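Local coordinates for carbohydrate binding module family 33 and 10 domain protein (Teredinibacter turnerae, PDB 6RW7) that is an AA10 lytic polysaccharide monooxygenase domain that holds copper in a histidine brace and probably binds and oxidatively cleaves cellulose, at residues D110-V115 / I146-F151; W100-G105 / A183-N188; H54-K59 / H190-F195; P106-T111 / S164-T169. One frame throughout, in Å; residues are numbered along the deposited sequence.

Contact 1 of 4, residues D110-V115 / I146-F151; sequences DTEELV and IVPGDF. With NA (sodium ion), chain B.
Ile146 sets CG1 between its backbone N and carbonyl carbon (chi1 56°), a rotation that, with the extended chain beyond CG1, carries CD1 to the carbonyl of Thr111, whose O lies 3.3 Å from that methyl. Thr111 in turn holds CG2 anti to its own N, and this methyl comes obliquely against Ile146 CD1 at 4.1 Å. The far corner of the Phe151 ring closes the group: its CZ stands 4.0 Å from Thr111 CB, while Ile146 CD1 rests over the centre of one ring face, 3.6 Å above the plane. Two backbone bonds fix this cluster in place. Ile146 N donates to Glu112 O at 2.9 Å, and Gly149 N reaches Thr111 O at 3.1 Å. The same Thr111 oxygen also receives a CA-H contact from Pro148 CA. Gly149 takes a positive phi in the type II turn from Val147 to Asp150, a shape that suits glycine. Glu112 runs extended beside Pro148, and one water bridges Glu112 OE2 and Ile146 O. The loop thus closes onto the start of strand 111-118, where Glu112 and Glu113 form a classic beta bulge opposite Gly186 of strand 178-187. At the far end of the loop, Phe151 O binds sodium at 2.3 Å together with the carbonyls of Asn154 and Val157, and its ring packs on Ala159 of strand 157-160.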
# COMPACT_ATOMS: atom_id res chain seq x y z
N ASP A 110 -9.41 12.93 11.77
CA ASP A 110 -8.11 13.64 11.69
C ASP A 110 -7.28 13.06 10.54
O ASP A 110 -6.07 13.28 10.53
CB ASP A 110 -7.39 13.66 13.05
CG ASP A 110 -7.09 12.27 13.58
OD1 ASP A 110 -7.40 11.27 12.88
OD2 ASP A 110 -6.54 12.20 14.72
N THR A 111 -7.92 12.41 9.57
CA THR A 111 -7.24 12.08 8.30
C THR A 111 -6.73 13.37 7.66
O THR A 111 -7.51 14.35 7.59
CB THR A 111 -8.17 11.37 7.31
OG1 THR A 111 -8.34 10.03 7.80
CG2 THR A 111 -7.61 11.34 5.91
N GLU A 112 -5.49 13.40 7.20
CA GLU A 112 -4.92 14.61 6.56
C GLU A 112 -4.49 14.34 5.11
O GLU A 112 -4.75 15.22 4.25
CB GLU A 112 -3.72 15.13 7.34
CG GLU A 112 -3.19 16.40 6.70
CD GLU A 112 -2.31 17.23 7.61
OE1 GLU A 112 -1.54 16.64 8.38
OE2 GLU A 112 -2.41 18.49 7.52
N GLU A 113 -3.83 13.23 4.80
CA GLU A 113 -3.36 13.11 3.41
C GLU A 113 -3.26 11.65 2.96
O GLU A 113 -3.12 10.74 3.77
CB GLU A 113 -2.03 13.84 3.20
CG GLU A 113 -0.93 13.31 4.09
CD GLU A 113 0.45 13.91 3.90
OE1 GLU A 113 0.55 15.02 3.36
OE2 GLU A 113 1.43 13.24 4.25
N LEU A 114 -3.35 11.51 1.66
CA LEU A 114 -3.21 10.21 0.96
C LEU A 114 -2.12 10.44 -0.08
O LEU A 114 -2.27 11.35 -0.91
CB LEU A 114 -4.54 9.84 0.28
CG LEU A 114 -5.76 9.48 1.14
CD1 LEU A 114 -5.50 8.29 2.01
CD2 LEU A 114 -6.33 10.66 1.91
N VAL A 115 -1.05 9.68 -0.01
CA VAL A 115 0.16 9.88 -0.85
C VAL A 115 0.44 8.59 -1.60
O VAL A 115 0.32 7.53 -1.00
CB VAL A 115 1.35 10.30 0.04
CG1 VAL A 115 2.54 10.73 -0.78
CG2 VAL A 115 0.97 11.42 1.00
N ILE A 146 -6.47 17.08 2.87
CA ILE A 146 -7.71 17.74 3.35
C ILE A 146 -7.35 18.51 4.61
O ILE A 146 -6.40 18.17 5.30
CB ILE A 146 -8.85 16.74 3.61
CG1 ILE A 146 -8.45 15.65 4.61
CG2 ILE A 146 -9.38 16.17 2.31
CD1 ILE A 146 -9.63 14.83 5.05
N VAL A 147 -8.07 19.59 4.87
CA VAL A 147 -8.19 20.10 6.26
C VAL A 147 -8.60 18.89 7.09
O VAL A 147 -9.54 18.18 6.73
CB VAL A 147 -9.23 21.23 6.32
CG1 VAL A 147 -9.53 21.62 7.76
CG2 VAL A 147 -8.75 22.44 5.53
N PRO A 148 -7.88 18.56 8.19
CA PRO A 148 -8.06 17.26 8.83
C PRO A 148 -9.53 16.95 9.15
O PRO A 148 -10.23 17.75 9.80
CB PRO A 148 -7.17 17.36 10.06
CG PRO A 148 -6.03 18.22 9.57
CD PRO A 148 -6.73 19.29 8.75
N GLY A 149 -10.01 15.83 8.63
CA GLY A 149 -11.36 15.30 8.88
C GLY A 149 -12.44 15.95 8.03
O GLY A 149 -13.59 15.50 8.07
N ASP A 150 -12.09 16.98 7.27
CA ASP A 150 -13.07 17.75 6.47
C ASP A 150 -12.90 17.35 5.00
O ASP A 150 -12.13 17.99 4.28
CB ASP A 150 -12.95 19.25 6.71
CG ASP A 150 -14.07 20.01 6.03
OD1 ASP A 150 -14.83 19.38 5.22
OD2 ASP A 150 -14.20 21.21 6.31
N PHE A 151 -13.65 16.36 4.55
CA PHE A 151 -13.44 15.78 3.21
C PHE A 151 -13.99 16.71 2.13
O PHE A 151 -13.57 16.57 0.98
CB PHE A 151 -14.04 14.37 3.15
CG PHE A 151 -13.18 13.37 3.87
CD1 PHE A 151 -13.21 13.28 5.25
CD2 PHE A 151 -12.29 12.56 3.19
CE1 PHE A 151 -12.43 12.36 5.92
CE2 PHE A 151 -11.50 11.64 3.86
CZ PHE A 151 -11.55 11.56 5.24
NA NA B . -14.06 15.53 -1.06
O HOH W 1 -4.16 19.79 5.85
O HOH W 2 -14.96 17.59 -1.96
O HOH W 3 -14.94 14.54 -3.03
O HOH W 4 -16.14 14.89 -0.15

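Contact 2 of 4, residues W100-G105 / A183-N188. With CU (copper (II) ion), chain C.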
# COMPACT_ATOMS: atom_id res chain seq x y z
N TRP A 100 -9.04 2.95 0.17
CA TRP A 100 -8.48 2.52 1.47
C TRP A 100 -9.63 1.96 2.29
O TRP A 100 -10.63 2.68 2.51
CB TRP A 100 -7.83 3.67 2.21
CG TRP A 100 -6.46 4.02 1.73
CD1 TRP A 100 -6.09 4.77 0.64
CD2 TRP A 100 -5.24 3.59 2.33
NE1 TRP A 100 -4.73 4.85 0.55
CE2 TRP A 100 -4.18 4.16 1.60
CE3 TRP A 100 -4.95 2.81 3.45
CZ2 TRP A 100 -2.85 3.95 1.94
CZ3 TRP A 100 -3.63 2.60 3.79
CH2 TRP A 100 -2.59 3.14 3.03
N ASP A 101 -9.48 0.74 2.80
CA ASP A 101 -10.39 0.22 3.83
C ASP A 101 -9.83 0.64 5.18
O ASP A 101 -8.68 0.29 5.49
CB ASP A 101 -10.53 -1.30 3.82
CG ASP A 101 -11.47 -1.73 4.94
OD1 ASP A 101 -11.02 -1.82 6.07
OD2 ASP A 101 -12.65 -1.84 4.69
N ILE A 102 -10.61 1.39 5.95
CA ILE A 102 -10.18 1.84 7.31
C ILE A 102 -11.17 1.29 8.35
O ILE A 102 -11.17 1.78 9.47
CB ILE A 102 -9.98 3.38 7.34
CG1 ILE A 102 -11.29 4.18 7.27
CG2 ILE A 102 -9.01 3.82 6.25
CD1 ILE A 102 -11.09 5.64 7.60
N SER A 103 -11.87 0.20 8.03
CA SER A 103 -12.91 -0.38 8.90
C SER A 103 -12.32 -0.78 10.27
O SER A 103 -13.02 -0.62 11.29
CB SER A 103 -13.59 -1.54 8.25
OG SER A 103 -12.67 -2.59 8.02
N TYR A 104 -11.09 -1.28 10.32
CA TYR A 104 -10.49 -1.76 11.59
C TYR A 104 -10.02 -0.60 12.47
O TYR A 104 -9.62 -0.85 13.60
CB TYR A 104 -9.33 -2.72 11.32
CG TYR A 104 -9.79 -3.98 10.66
CD1 TYR A 104 -10.53 -4.93 11.35
CD2 TYR A 104 -9.53 -4.21 9.33
CE1 TYR A 104 -10.98 -6.08 10.73
CE2 TYR A 104 -9.96 -5.36 8.69
CZ TYR A 104 -10.69 -6.30 9.39
OH TYR A 104 -11.11 -7.42 8.74
N GLY A 105 -10.03 0.62 11.96
CA GLY A 105 -9.66 1.81 12.74
C GLY A 105 -10.04 3.06 11.96
O GLY A 105 -9.20 3.63 11.26
N ALA A 183 1.87 3.37 -1.13
CA ALA A 183 0.87 4.37 -0.71
C ALA A 183 0.87 4.55 0.80
O ALA A 183 1.11 3.60 1.56
CB ALA A 183 -0.50 3.96 -1.18
N GLU A 184 0.51 5.76 1.20
CA GLU A 184 0.42 6.15 2.61
C GLU A 184 -0.92 6.80 2.90
O GLU A 184 -1.42 7.58 2.06
CB GLU A 184 1.51 7.16 2.96
CG GLU A 184 2.91 6.71 2.64
CD GLU A 184 3.99 7.74 2.97
OE1 GLU A 184 3.63 8.92 3.23
OE2 GLU A 184 5.17 7.34 2.96
N TRP A 185 -1.43 6.53 4.09
CA TRP A 185 -2.61 7.23 4.65
C TRP A 185 -2.13 7.89 5.93
O TRP A 185 -1.80 7.16 6.87
CB TRP A 185 -3.78 6.27 4.83
CG TRP A 185 -4.85 6.77 5.74
CD1 TRP A 185 -5.37 8.03 5.80
CD2 TRP A 185 -5.54 5.99 6.72
NE1 TRP A 185 -6.31 8.09 6.79
CE2 TRP A 185 -6.43 6.86 7.37
CE3 TRP A 185 -5.48 4.64 7.13
CZ2 TRP A 185 -7.25 6.44 8.41
CZ3 TRP A 185 -6.30 4.23 8.15
CH2 TRP A 185 -7.16 5.12 8.79
N GLY A 186 -2.07 9.22 5.94
CA GLY A 186 -1.52 9.94 7.10
C GLY A 186 -2.59 10.70 7.85
O GLY A 186 -3.36 11.47 7.22
N ARG A 187 -2.61 10.53 9.16
CA ARG A 187 -3.40 11.39 10.07
C ARG A 187 -2.58 12.65 10.37
O ARG A 187 -1.38 12.70 10.08
CB ARG A 187 -3.75 10.59 11.33
CG ARG A 187 -4.67 9.41 11.03
CD ARG A 187 -4.85 8.49 12.21
NE ARG A 187 -5.51 9.15 13.32
CZ ARG A 187 -5.52 8.70 14.58
NH1 ARG A 187 -4.94 7.56 14.90
NH2 ARG A 187 -6.09 9.41 15.52
N ASN A 188 -3.24 13.63 10.97
CA ASN A 188 -2.62 14.93 11.21
C ASN A 188 -1.65 14.84 12.40
O ASN A 188 -1.47 13.77 12.99
CB ASN A 188 -3.70 15.99 11.36
CG ASN A 188 -4.31 16.04 12.74
OD1 ASN A 188 -4.22 15.10 13.53
ND2 ASN A 188 -4.89 17.19 13.03
CU CU C . -13.98 -2.53 2.70
O HOH W 5 -2.67 6.65 -0.19
O HOH W 6 -15.71 -2.20 4.00
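Ala183 meets the indole of Trp100 first, its CB 3.9 Å from Trp100 CZ2. At Glu184 the backbone takes over: Glu184 C lies 3.6 Å from Trp100 CZ2. A water joins Glu184 O to Trp100 NE1, satisfying the indole N-H. The carboxylate of Glu184 pairs with Arg194 in a salt bridge. Trp185 then carries most of the contact. Its CB sits almost exactly over the six-membered ring of Trp100, 3.6 Å from the centroid and 3° off the normal, a CH-pi contact. With CG anti to the backbone N (chi1 163°), the Trp185 indole leads on past Trp100 toward Ile102, its edge turned to the Trp100 face with the planes at 55°. Strands 96-101 and 178-187 belong to the two facing sheets of the immunoglobulin-like beta-sandwich of LPMOs, and these indoles fill the layer between them. Ile102 CG2 presses on one face of Trp185, 3.3 Å from CZ3, while Gly105 O lies in plane at the ring edge, 3.5 Å from CH2. Trp185 NE1 is hydrogen-bonded to Thr111 OG1. Replacing Trp185 by alanine is likely to open a gap beside Ile102 and leave Thr111 OG1 without this donor.

Contact 3 of 4, residues H54-K59 / H190-F195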
# COMPACT_ATOMS: atom_id res chain seq x y z
N HIS A 54 4.55 6.65 13.12
CA HIS A 54 4.07 7.94 13.63
C HIS A 54 5.04 9.02 13.16
O HIS A 54 5.86 9.45 13.95
CB HIS A 54 3.92 7.91 15.15
CG HIS A 54 2.86 6.97 15.58
ND1 HIS A 54 3.11 5.63 15.79
CD2 HIS A 54 1.54 7.15 15.80
CE1 HIS A 54 1.99 5.02 16.10
NE2 HIS A 54 1.02 5.95 16.15
N HIS A 55 4.92 9.40 11.90
CA HIS A 55 5.77 10.43 11.27
C HIS A 55 5.16 10.81 9.93
O HIS A 55 4.04 10.35 9.63
CB HIS A 55 7.22 9.95 11.18
CG HIS A 55 7.41 8.70 10.40
ND1 HIS A 55 6.86 8.49 9.12
CD2 HIS A 55 8.11 7.59 10.70
CE1 HIS A 55 7.25 7.31 8.70
NE2 HIS A 55 8.00 6.72 9.65
N GLU A 56 5.84 11.67 9.20
CA GLU A 56 5.30 12.34 7.98
C GLU A 56 5.50 11.49 6.71
O GLU A 56 5.12 11.95 5.63
CB GLU A 56 5.97 13.70 7.86
CG GLU A 56 5.58 14.68 8.97
CD GLU A 56 6.54 15.86 9.06
OE1 GLU A 56 7.69 15.66 9.49
OE2 GLU A 56 6.13 16.98 8.66
N GLY A 57 6.04 10.28 6.81
CA GLY A 57 6.14 9.36 5.68
C GLY A 57 7.25 9.73 4.71
O GLY A 57 8.12 10.57 5.03
N ARG A 58 7.21 9.10 3.55
CA ARG A 58 8.32 9.12 2.56
C ARG A 58 8.61 10.53 2.03
O ARG A 58 9.74 10.72 1.62
CB ARG A 58 8.00 8.14 1.43
CG ARG A 58 9.06 8.11 0.33
CD ARG A 58 10.39 7.59 0.79
NE ARG A 58 11.35 7.75 -0.29
CZ ARG A 58 12.66 7.54 -0.19
NH1 ARG A 58 13.20 7.15 0.95
NH2 ARG A 58 13.44 7.77 -1.25
N LYS A 59 7.69 11.47 2.05
CA LYS A 59 8.01 12.86 1.60
C LYS A 59 9.10 13.43 2.49
O LYS A 59 9.86 14.28 1.97
CB LYS A 59 6.78 13.75 1.62
CG LYS A 59 5.80 13.39 0.50
CD LYS A 59 4.67 14.37 0.40
CE LYS A 59 3.70 14.25 1.56
NZ LYS A 59 2.65 15.30 1.48
N HIS A 190 -1.75 15.52 15.48
CA HIS A 190 -2.14 15.10 16.85
C HIS A 190 -1.43 13.77 17.18
O HIS A 190 -1.01 13.59 18.33
CB HIS A 190 -3.66 14.96 17.01
CG HIS A 190 -4.08 14.74 18.42
ND1 HIS A 190 -4.09 15.76 19.35
CD2 HIS A 190 -4.47 13.62 19.07
CE1 HIS A 190 -4.49 15.28 20.51
NE2 HIS A 190 -4.73 13.98 20.37
N THR A 191 -1.34 12.86 16.20
CA THR A 191 -0.69 11.54 16.33
C THR A 191 0.42 11.33 15.31
O THR A 191 1.31 10.49 15.56
CB THR A 191 -1.69 10.39 16.15
OG1 THR A 191 -2.18 10.30 14.79
CG2 THR A 191 -2.84 10.46 17.14
N TYR A 192 0.29 11.95 14.13
CA TYR A 192 1.11 11.65 12.93
C TYR A 192 1.03 10.17 12.57
O TYR A 192 1.87 9.66 11.83
CB TYR A 192 2.57 12.09 13.08
CG TYR A 192 2.80 13.55 12.76
CD1 TYR A 192 2.44 14.09 11.54
CD2 TYR A 192 3.33 14.42 13.71
CE1 TYR A 192 2.63 15.44 11.25
CE2 TYR A 192 3.56 15.75 13.42
CZ TYR A 192 3.20 16.27 12.19
OH TYR A 192 3.39 17.61 11.96
N GLU A 193 0.00 9.47 13.02
CA GLU A 193 -0.10 8.02 12.72
C GLU A 193 -0.35 7.86 11.22
O GLU A 193 -1.15 8.62 10.65
CB GLU A 193 -1.21 7.39 13.54
CG GLU A 193 -1.26 5.89 13.44
CD GLU A 193 -2.16 5.30 14.49
OE1 GLU A 193 -3.37 5.23 14.25
OE2 GLU A 193 -1.64 5.05 15.60
N ARG A 194 0.37 6.94 10.62
CA ARG A 194 0.43 6.78 9.14
C ARG A 194 0.43 5.29 8.83
O ARG A 194 1.14 4.53 9.50
CB ARG A 194 1.68 7.45 8.61
CG ARG A 194 1.82 7.47 7.09
CD ARG A 194 3.02 8.33 6.68
NE ARG A 194 2.72 9.71 7.04
CZ ARG A 194 2.18 10.63 6.24
NH1 ARG A 194 1.98 10.43 4.94
NH2 ARG A 194 1.81 11.79 6.76
N PHE A 195 -0.35 4.88 7.83
CA PHE A 195 -0.45 3.47 7.40
C PHE A 195 0.06 3.34 5.98
O PHE A 195 -0.02 4.32 5.20
CB PHE A 195 -1.89 2.98 7.54
CG PHE A 195 -2.33 2.99 8.97
CD1 PHE A 195 -2.91 4.13 9.51
CD2 PHE A 195 -2.11 1.89 9.79
CE1 PHE A 195 -3.26 4.15 10.85
CE2 PHE A 195 -2.43 1.93 11.13
CZ PHE A 195 -2.99 3.06 11.66
O HOH W 7 1.04 11.26 9.53
O HOH W 8 3.45 17.77 8.70
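His54 and Glu193 form an antiparallel, non-hydrogen-bonded backbone bridge, and their side chains lie alongside each other on one face of the sheet. Ring and carboxylate planes stand 63° apart, and His54 NE2 donates to the anti lone pair of Glu193 OE2 at 2.9 Å, with the acceptor tilted from the imidazole plane. Thr191 O lies in that plane at the ring edge, 3.4 Å from His54 CD2. The other imidazole nitrogen, ND1, is hydrogen-bonded to Glu73. Arg194 comes from strand 193-202 against the loop: extended as far as CD, it bends at chi3 (-66°) to lay its guanidinium against the backbone of residues 55-57. NE donates to His55 O at 3.0 Å, while Glu56 O sits over the centre of the flat group, 3.3 Å above it. Gly57 lets Arg194 CD approach its CA to 3.4 Å, where a side chain would collide, and its N donates to His55 ND1 at 3.0 Å. Alongside, Glu56 CG packs on Tyr192 CE1 at 3.8 Å. Arg194 also forms salt bridges with Glu184 and Glu113, and Glu193 OE1 one with Arg187. Glu193 lies about 4 Å from the copper(I) ion, side chain to metal, and this chain of bonds from Glu73 through His54 probably fixes its carboxylate beside the copper site.

Contact 4 of 4, residues P106-T111 / S164-T169; sequences PHFSDT and SHINVT. With CU1 (copper (I) ion), chain D; CU (copper (II) ion), chain C.
This is a mainly apolar contact in which the loop between strands 96-101 and 111-118 lies against the start of strand 165-172. Phe108 supplies the centre: with CG anti to the carbonyl carbon (chi1 -74°), its ring reaches the strand edge-on, and His165 O lies in the ring plane 3.4 Å from CE1. Ser164 CA meets the same edge, 3.9 Å from CZ. Phe108 and Ile166 pass alongside with their ends pointing opposite ways, bringing CE1 within 3.8 Å of Ile166 CG1, while Ile166 CD1 meets Thr111 tip to tip. Thr111 OG1 also bonds to His107 O at 2.8 Å, tying the loop to itself. Ser164 and His165 form a G1 beta bulge opposite Asp160. The loop carries one arm of the histidine brace that defines LPMOs: His107 NE2 binds copper(I) at 2.0 Å, with His1, whose amino terminus is a ligand, and a water. With a leucine in place of Phe108, the edge contacts to Ser164 CA and His165 O would probably be lost and a gap opened beside Ile166. On the strand, the CB of His165 points away from the loop, and its NE2 binds a copper(II) ion at 2.0 Å with Asp101 and Glu5.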
# COMPACT_ATOMS: atom_id res chain seq x y z
N PRO A 106 -11.34 3.44 11.96
CA PRO A 106 -11.84 4.42 11.00
C PRO A 106 -11.60 5.86 11.45
O PRO A 106 -12.53 6.60 11.78
CB PRO A 106 -13.31 4.02 10.88
CG PRO A 106 -13.65 3.55 12.28
CD PRO A 106 -12.42 2.80 12.72
N HIS A 107 -10.34 6.26 11.39
CA HIS A 107 -9.85 7.58 11.84
C HIS A 107 -10.16 8.65 10.76
O HIS A 107 -9.23 9.35 10.32
CB HIS A 107 -8.34 7.55 12.12
CG HIS A 107 -7.84 6.34 12.84
ND1 HIS A 107 -8.21 6.05 14.14
CD2 HIS A 107 -6.96 5.39 12.47
CE1 HIS A 107 -7.59 4.95 14.53
NE2 HIS A 107 -6.81 4.52 13.52
N PHE A 108 -11.41 8.82 10.38
CA PHE A 108 -11.84 9.87 9.43
C PHE A 108 -11.52 11.26 9.99
O PHE A 108 -11.04 12.11 9.25
CB PHE A 108 -13.33 9.76 9.14
CG PHE A 108 -13.70 8.59 8.25
CD1 PHE A 108 -13.44 8.63 6.90
CD2 PHE A 108 -14.35 7.48 8.77
CE1 PHE A 108 -13.83 7.59 6.07
CE2 PHE A 108 -14.74 6.44 7.95
CZ PHE A 108 -14.46 6.48 6.59
N SER A 109 -11.80 11.47 11.27
CA SER A 109 -11.89 12.82 11.88
C SER A 109 -10.57 13.59 11.83
O SER A 109 -10.64 14.83 11.88
CB SER A 109 -12.43 12.76 13.28
OG SER A 109 -11.45 12.20 14.16
N ASP A 110 -9.41 12.93 11.77
CA ASP A 110 -8.11 13.64 11.69
C ASP A 110 -7.28 13.06 10.54
O ASP A 110 -6.07 13.28 10.53
CB ASP A 110 -7.39 13.66 13.05
CG ASP A 110 -7.09 12.27 13.58
OD1 ASP A 110 -7.40 11.27 12.88
OD2 ASP A 110 -6.54 12.20 14.72
N THR A 111 -7.92 12.41 9.57
CA THR A 111 -7.24 12.08 8.30
C THR A 111 -6.73 13.37 7.66
O THR A 111 -7.51 14.35 7.59
CB THR A 111 -8.17 11.37 7.31
OG1 THR A 111 -8.34 10.03 7.80
CG2 THR A 111 -7.61 11.34 5.91
N SER A 164 -16.78 2.34 5.67
CA SER A 164 -15.52 2.74 6.34
C SER A 164 -14.39 2.71 5.31
O SER A 164 -13.36 2.04 5.55
CB SER A 164 -15.18 1.84 7.50
OG SER A 164 -16.16 1.96 8.50
N HIS A 165 -14.57 3.41 4.20
CA HIS A 165 -13.57 3.53 3.12
C HIS A 165 -13.20 5.00 2.92
O HIS A 165 -14.05 5.89 3.12
CB HIS A 165 -14.06 2.97 1.79
CG HIS A 165 -14.20 1.49 1.73
ND1 HIS A 165 -14.68 0.87 0.61
CD2 HIS A 165 -13.92 0.52 2.64
CE1 HIS A 165 -14.69 -0.44 0.81
NE2 HIS A 165 -14.21 -0.67 2.04
N ILE A 166 -11.97 5.24 2.50
CA ILE A 166 -11.57 6.54 1.89
C ILE A 166 -11.31 6.27 0.41
O ILE A 166 -10.51 5.37 0.10
CB ILE A 166 -10.35 7.16 2.57
CG1 ILE A 166 -10.59 7.48 4.05
CG2 ILE A 166 -9.88 8.37 1.79
CD1 ILE A 166 -9.35 7.84 4.83
N ASN A 167 -11.98 7.01 -0.48
CA ASN A 167 -11.79 6.89 -1.94
C ASN A 167 -10.97 8.09 -2.41
O ASN A 167 -11.36 9.23 -2.12
CB ASN A 167 -13.13 6.82 -2.67
CG ASN A 167 -14.04 5.72 -2.19
OD1 ASN A 167 -13.59 4.61 -1.89
ND2 ASN A 167 -15.34 6.00 -2.11
N VAL A 168 -9.83 7.85 -3.05
CA VAL A 168 -8.97 8.93 -3.58
C VAL A 168 -8.89 8.75 -5.09
O VAL A 168 -8.51 7.65 -5.50
CB VAL A 168 -7.54 8.91 -3.05
CG1 VAL A 168 -6.83 10.21 -3.34
CG2 VAL A 168 -7.41 8.52 -1.61
N THR A 169 -9.08 9.81 -5.86
CA THR A 169 -8.92 9.76 -7.33
C THR A 169 -7.55 10.32 -7.69
O THR A 169 -7.20 11.41 -7.21
CB THR A 169 -10.10 10.47 -7.98
OG1 THR A 169 -11.27 9.80 -7.51
CG2 THR A 169 -10.03 10.42 -9.49
CU CU1 D . -5.98 2.74 13.45
CU CU C . -13.98 -2.53 2.70
O HOH W 6 -15.71 -2.20 4.00
O HOH W 9 -7.58 1.81 15.20

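The four contacts lie within and along one side of the beta-sandwich, near the copper brace. Contacts 2 and 4 have centres 6 Å apart and share the copper(II) ion and its water; Trp100 N probably bonds to Ile166 O and Ile102 N to Ser164 O, joining strands 96-101 and 165-172. Contacts 1 and 4 share Asp110 and Thr111 and lie 7 Å apart between centres, with Leu114 packed on Val168. Contact 1 reaches contact 3 through a salt bridge from Glu113 to Lys59, and Glu184 of contact 2 probably bonds to Arg58 N. At the copper(I) site, Glu193 OE1 of contact 3 approaches His107 NE2 of contact 4 to 3.6 Å, although the centres of these contacts lie 15 Å apart.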